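Local atomic coordinates of VirX1 (Cyanophage Syn10, PDB entry 6QGM), a protein that iodinates diverse substrates as a viral halogenase, probably flavin-dependent like other members of the tryptophan halogenase family. Residues F402-Y407 and C425-E430; A408-T413 and W420-C425. All coordinates share one frame; numbering follows the deposited sequence.

Contact 1: residues F402-Y407 and C425-E430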
loop_
_atom_site.group_PDB
_atom_site.type_symbol
_atom_site.label_atom_id
_atom_site.label_comp_id
_atom_site.label_asym_id
_atom_site.label_seq_id
_atom_site.Cartn_x
_atom_site.Cartn_y
_atom_site.Cartn_z
ATOM N N PHE B 402 5.525 17.191 6.310
ATOM C CA PHE B 402 5.079 17.428 7.707
ATOM C C PHE B 402 5.192 18.923 8.022
ATOM O O PHE B 402 4.232 19.524 8.551
ATOM C CB PHE B 402 5.876 16.559 8.682
ATOM C CG PHE B 402 5.508 16.760 10.132
ATOM C CD1 PHE B 402 4.191 16.919 10.544
ATOM C CD2 PHE B 402 6.493 16.759 11.100
ATOM C CE1 PHE B 402 3.885 17.105 11.890
ATOM C CE2 PHE B 402 6.190 16.952 12.441
ATOM C CZ PHE B 402 4.892 17.131 12.836
ATOM N N VAL B 403 6.331 19.525 7.677
ATOM C CA VAL B 403 6.602 20.975 7.907
ATOM C C VAL B 403 5.574 21.782 7.095
ATOM O O VAL B 403 5.013 22.721 7.654
ATOM C CB VAL B 403 8.066 21.328 7.564
ATOM C CG1 VAL B 403 8.312 22.817 7.484
ATOM C CG2 VAL B 403 9.016 20.704 8.558
ATOM N N ALA B 404 5.295 21.396 5.846
ATOM C CA ALA B 404 4.315 22.080 4.972
ATOM C C ALA B 404 2.925 22.087 5.633
ATOM O O ALA B 404 2.207 23.095 5.467
ATOM C CB ALA B 404 4.274 21.436 3.604
ATOM N N MET B 405 2.566 21.030 6.377
ATOM C CA MET B 405 1.232 20.899 7.016
ATOM C C MET B 405 1.030 21.978 8.088
ATOM O O MET B 405 -0.125 22.373 8.291
ATOM C CB MET B 405 1.055 19.510 7.631
ATOM C CG MET B 405 0.764 18.441 6.606
ATOM S SD MET B 405 0.301 16.865 7.322
ATOM C CE MET B 405 0.045 15.883 5.846
ATOM N N HIS B 406 2.104 22.448 8.729
ATOM C CA HIS B 406 2.075 23.541 9.746
ATOM C C HIS B 406 1.516 24.833 9.137
ATOM O O HIS B 406 0.874 25.604 9.875
ATOM C CB HIS B 406 3.471 23.830 10.313
ATOM C CG HIS B 406 4.069 22.716 11.104
ATOM N ND1 HIS B 406 4.266 21.459 10.582
ATOM C CD2 HIS B 406 4.552 22.675 12.357
ATOM C CE1 HIS B 406 4.817 20.680 11.496
ATOM N NE2 HIS B 406 5.005 21.408 12.590
ATOM N N TYR B 407 1.792 25.070 7.855
ATOM C CA TYR B 407 1.346 26.265 7.098
ATOM C C TYR B 407 -0.053 26.006 6.534
ATOM O O TYR B 407 -0.944 26.848 6.697
ATOM C CB TYR B 407 2.330 26.591 5.966
ATOM C CG TYR B 407 3.719 26.992 6.399
ATOM C CD1 TYR B 407 3.978 28.269 6.847
ATOM C CD2 TYR B 407 4.780 26.105 6.325
ATOM C CE1 TYR B 407 5.248 28.662 7.238
ATOM C CE2 TYR B 407 6.055 26.468 6.714
ATOM C CZ TYR B 407 6.291 27.755 7.174
ATOM O OH TYR B 407 7.548 28.140 7.553
ATOM N N CYS B 425 -1.867 27.741 -2.434
ATOM C CA CYS B 425 -0.945 26.590 -2.626
ATOM C C CYS B 425 -1.715 25.255 -2.566
ATOM O O CYS B 425 -2.455 25.030 -1.579
ATOM C CB CYS B 425 0.148 26.599 -1.573
ATOM S SG CYS B 425 1.343 25.267 -1.817
ATOM N N ASN B 426 -1.541 24.410 -3.588
ATOM C CA ASN B 426 -2.098 23.033 -3.678
ATOM C C ASN B 426 -1.046 22.027 -3.210
ATOM O O ASN B 426 -0.041 21.836 -3.912
ATOM C CB ASN B 426 -2.535 22.661 -5.093
ATOM C CG ASN B 426 -3.612 23.582 -5.607
ATOM O OD1 ASN B 426 -3.398 24.282 -6.595
ATOM N ND2 ASN B 426 -4.747 23.602 -4.919
ATOM N N TYR B 427 -1.293 21.372 -2.076
ATOM C CA TYR B 427 -0.304 20.497 -1.413
ATOM C C TYR B 427 -0.462 19.049 -1.878
ATOM O O TYR B 427 0.406 18.228 -1.533
ATOM C CB TYR B 427 -0.437 20.667 0.096
ATOM C CG TYR B 427 -0.042 22.034 0.620
ATOM C CD1 TYR B 427 1.271 22.326 0.964
ATOM C CD2 TYR B 427 -0.983 23.039 0.782
ATOM C CE1 TYR B 427 1.627 23.566 1.462
ATOM C CE2 TYR B 427 -0.645 24.286 1.286
ATOM C CZ TYR B 427 0.665 24.549 1.635
ATOM O OH TYR B 427 1.012 25.771 2.134
ATOM N N MET B 428 -1.500 18.751 -2.667
ATOM C CA MET B 428 -1.891 17.362 -3.043
ATOM C C MET B 428 -2.009 17.237 -4.556
ATOM O O MET B 428 -2.925 16.580 -5.041
ATOM C CB MET B 428 -3.249 16.997 -2.435
ATOM C CG MET B 428 -3.225 16.810 -0.939
ATOM S SD MET B 428 -4.870 16.723 -0.200
ATOM C CE MET B 428 -5.612 15.425 -1.200
ATOM N N PRO B 429 -1.081 17.813 -5.357
ATOM C CA PRO B 429 -1.268 17.887 -6.811
ATOM C C PRO B 429 -1.405 16.500 -7.468
ATOM O O PRO B 429 -2.208 16.342 -8.352
ATOM C CB PRO B 429 -0.003 18.618 -7.284
ATOM C CG PRO B 429 1.026 18.285 -6.225
ATOM C CD PRO B 429 0.238 18.313 -4.932
ATOM N N GLU B 430 -0.640 15.525 -6.983
ATOM C CA GLU B 430 -0.547 14.150 -7.531
ATOM C C GLU B 430 -1.794 13.335 -7.173
ATOM O O GLU B 430 -2.015 12.304 -7.823
ATOM C CB GLU B 430 0.746 13.507 -7.013
ATOM C CG GLU B 430 2.019 14.174 -7.548
ATOM C CD GLU B 430 2.618 13.577 -8.828
ATOM O OE1 GLU B 430 2.306 12.401 -9.102
ATOM O OE2 GLU B 430 3.338 14.298 -9.573
#
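Ala-404 and Tyr-427 mark the closest approach of the backbones, their CA atoms 8.0 Å apart, where the irregular segment 425-430 passes beside the last turns of helix 382-408. Toward the helix end the gap widens to 10.0 Å between the CA atoms of Tyr-407 and Cys-425, and the segments meet there mainly through side chains. Tyr-427 does most of the bridging. With CG anti to its carbonyl carbon (chi1 -67°), the ring leans at the helix and meets Ala-404 CB obliquely, CE1 to CB 4.0 Å. A methyl group suits this helix position, because it is a small apolar group on which the ring can rest. Farther along, Tyr-427 OH lies 4.1 Å from Tyr-407 CB, though this hydroxyl spends its polarity on the backbone oxygen of Cys-421. Tyr-407 offers little more than its CB here, since its ring runs off toward Glu-352, which bonds its OH. Within its own segment, Cys-425 SG sits 3.6 Å above one face of the Tyr-427 ring, and Trp-442 of helix 441-451 stacks on that ring too. The aromatic side chain thus packs among three pieces of chain while its one polar atom is satisfied. No hydrogen bond crosses between the segments. This is buried helix-loop packing, in which the chain leaving helix 416-424 folds back along the preceding helix in the tryptophan halogenase fold.

Contact 2: residues A408-T413 and W420-C425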
loop_
_atom_site.group_PDB
_atom_site.type_symbol
_atom_site.label_atom_id
_atom_site.label_comp_id
_atom_site.label_asym_id
_atom_site.label_seq_id
_atom_site.Cartn_x
_atom_site.Cartn_y
_atom_site.Cartn_z
ATOM N N ALA B 408 -0.221 24.851 5.893
ATOM C CA ALA B 408 -1.374 24.505 5.038
ATOM C C ALA B 408 -2.692 24.649 5.806
ATOM O O ALA B 408 -3.695 25.074 5.189
ATOM C CB ALA B 408 -1.202 23.097 4.528
ATOM N N TYR B 409 -2.686 24.293 7.096
ATOM C CA TYR B 409 -3.897 24.162 7.945
ATOM C C TYR B 409 -4.087 25.391 8.837
ATOM O O TYR B 409 -5.076 25.411 9.567
ATOM C CB TYR B 409 -3.814 22.859 8.736
ATOM C CG TYR B 409 -4.026 21.648 7.874
ATOM C CD1 TYR B 409 -5.291 21.340 7.403
ATOM C CD2 TYR B 409 -2.972 20.830 7.500
ATOM C CE1 TYR B 409 -5.524 20.222 6.619
ATOM C CE2 TYR B 409 -3.175 19.728 6.686
ATOM C CZ TYR B 409 -4.455 19.436 6.237
ATOM O OH TYR B 409 -4.663 18.383 5.406
ATOM N N SER B 410 -3.195 26.384 8.764
ATOM C CA SER B 410 -3.322 27.646 9.536
ATOM C C SER B 410 -4.630 28.345 9.163
ATOM O O SER B 410 -5.133 28.120 8.032
ATOM C CB SER B 410 -2.154 28.550 9.325
ATOM O OG SER B 410 -2.372 29.795 9.972
ATOM N N MET B 411 -5.155 29.164 10.079
ATOM C CA MET B 411 -6.337 30.030 9.826
ATOM C C MET B 411 -5.879 31.372 9.243
ATOM O O MET B 411 -6.740 32.099 8.716
ATOM C CB MET B 411 -7.150 30.271 11.099
ATOM C CG MET B 411 -7.703 28.984 11.660
ATOM S SD MET B 411 -8.862 29.233 13.023
ATOM C CE MET B 411 -10.225 29.991 12.142
ATOM N N ARG B 412 -4.578 31.678 9.302
ATOM C CA ARG B 412 -4.026 32.999 8.904
ATOM C C ARG B 412 -4.236 33.247 7.408
ATOM O O ARG B 412 -3.829 32.416 6.576
ATOM C CB ARG B 412 -2.545 33.086 9.261
ATOM C CG ARG B 412 -2.311 33.050 10.760
ATOM C CD ARG B 412 -0.889 33.400 11.109
ATOM N NE ARG B 412 -0.563 34.753 10.674
ATOM C CZ ARG B 412 0.499 35.430 11.048
ATOM N NH1 ARG B 412 1.361 34.899 11.884
ATOM N NH2 ARG B 412 0.690 36.640 10.575
ATOM N N THR B 413 -4.863 34.378 7.084
ATOM C CA THR B 413 -4.989 34.939 5.722
ATOM C C THR B 413 -4.751 36.445 5.801
ATOM O O THR B 413 -5.214 37.149 4.909
ATOM C CB THR B 413 -6.364 34.594 5.149
ATOM O OG1 THR B 413 -7.334 35.241 5.963
ATOM C CG2 THR B 413 -6.676 33.120 5.149
ATOM N N TRP B 420 -1.379 32.860 0.614
ATOM C CA TRP B 420 -0.777 31.862 -0.313
ATOM C C TRP B 420 -0.723 30.487 0.358
ATOM O O TRP B 420 -1.100 29.491 -0.295
ATOM C CB TRP B 420 0.618 32.243 -0.805
ATOM C CG TRP B 420 1.155 31.225 -1.773
ATOM C CD1 TRP B 420 0.857 31.125 -3.103
ATOM C CD2 TRP B 420 2.021 30.117 -1.476
ATOM N NE1 TRP B 420 1.473 30.035 -3.654
ATOM C CE2 TRP B 420 2.211 29.408 -2.681
ATOM C CE3 TRP B 420 2.636 29.639 -0.311
ATOM C CZ2 TRP B 420 3.008 28.262 -2.753
ATOM C CZ3 TRP B 420 3.432 28.509 -0.388
ATOM C CH2 TRP B 420 3.611 27.830 -1.594
ATOM N N CYS B 421 -0.235 30.438 1.600
ATOM C CA CYS B 421 0.024 29.186 2.356
ATOM C C CYS B 421 -1.283 28.413 2.591
ATOM O O CYS B 421 -1.230 27.177 2.506
ATOM C CB CYS B 421 0.706 29.469 3.683
ATOM S SG CYS B 421 2.437 29.963 3.497
ATOM N N THR B 422 -2.398 29.114 2.842
ATOM C CA THR B 422 -3.650 28.538 3.403
ATOM C C THR B 422 -4.764 28.457 2.365
ATOM O O THR B 422 -5.722 27.693 2.623
ATOM C CB THR B 422 -4.184 29.344 4.599
ATOM O OG1 THR B 422 -4.423 30.702 4.222
ATOM C CG2 THR B 422 -3.245 29.319 5.786
ATOM N N GLN B 423 -4.698 29.240 1.278
ATOM C CA GLN B 423 -5.861 29.425 0.369
ATOM C C GLN B 423 -5.482 29.178 -1.096
ATOM O O GLN B 423 -6.413 28.933 -1.870
ATOM C CB GLN B 423 -6.463 30.821 0.561
ATOM C CG GLN B 423 -6.962 31.087 1.978
ATOM C CD GLN B 423 -8.017 30.106 2.422
ATOM O OE1 GLN B 423 -8.851 29.674 1.624
ATOM N NE2 GLN B 423 -7.982 29.739 3.701
ATOM N N MET B 424 -4.204 29.234 -1.478
ATOM C CA MET B 424 -3.794 29.196 -2.909
ATOM C C MET B 424 -2.934 27.962 -3.189
ATOM O O MET B 424 -3.283 27.209 -4.098
ATOM C CB MET B 424 -3.055 30.474 -3.304
ATOM C CG MET B 424 -4.005 31.636 -3.502
ATOM S SD MET B 424 -3.281 32.909 -4.558
ATOM C CE MET B 424 -3.069 32.034 -6.115
ATOM N N CYS B 425 -1.867 27.741 -2.434
ATOM C CA CYS B 425 -0.945 26.590 -2.626
ATOM C C CYS B 425 -1.715 25.255 -2.566
ATOM O O CYS B 425 -2.455 25.030 -1.579
ATOM C CB CYS B 425 0.148 26.599 -1.573
ATOM S SG CYS B 425 1.343 25.267 -1.817
#
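Thr-422, facing the loop 408-413 from helix 416-424, carries the compact half of this contact: it is buried and contributes the largest share of the interface. Its CG2 lies among the carbonyl oxygens of Ser-410 and Arg-412 and touches Ser-410 CB. A chi1 of 58° places OG1 between the backbone N and the carbonyl carbon. Its main partner is Trp-418 O, one turn earlier in the helix, with Arg-412 O at 3.0 Å from OG1 as the rival; which receives the single proton is unsettled. A beta-branched threonine fits because it presents a methyl and a hydroxyl side by side to one bend of the chain. At the start of the loop the backbones approach, Ala-408 CA 3.7 Å from Cys-421 O, while the small side chain of Ala-408 turns from the helix toward Tyr-427 and Trp-442. Thr-413 and Gln-423 form the looser side, partly exposed and partly covered by the second subunit. Thr-413 CG2 lies 3.8 Å from Gln-423 CG, an apolar touch, while the Gln-423 amide bonds to the second subunit, including its Arg-385. Arg-412 N donates to Ser-410 OG at 3.0 Å and a nearly straight 166°; this hydroxyl also bonds to the backbone oxygens of Phe-84 and Arg-85. The arrangement is the connection between two successive helices, 382-408 and 416-424, its bend containing an ST turn at a subunit interface.

In the fold
Contact 2 is nested in the chain between the two segments of contact 1, and their centres lie 10 Å apart. They share Cys-425, and the Tyr-427 OH to Cys-421 O bond, 2.7 Å long, runs between them. Packing joins them too: Tyr-427 CE2 lies 3.5 Å from Ala-408 CB, and Tyr-407 CB 4.0 Å from Cys-421 CB. Both touch the second subunit, contact 1 through Asn-426 and Met-428, contact 2 more extensively. Their centres stand about 18 Å and 22 Å from the centre of the chain, and neither includes a glycine-rich sequence near the N terminus that fits a Rossmann-type dinucleotide-binding turn, where flavin would be expected by analogy with the family.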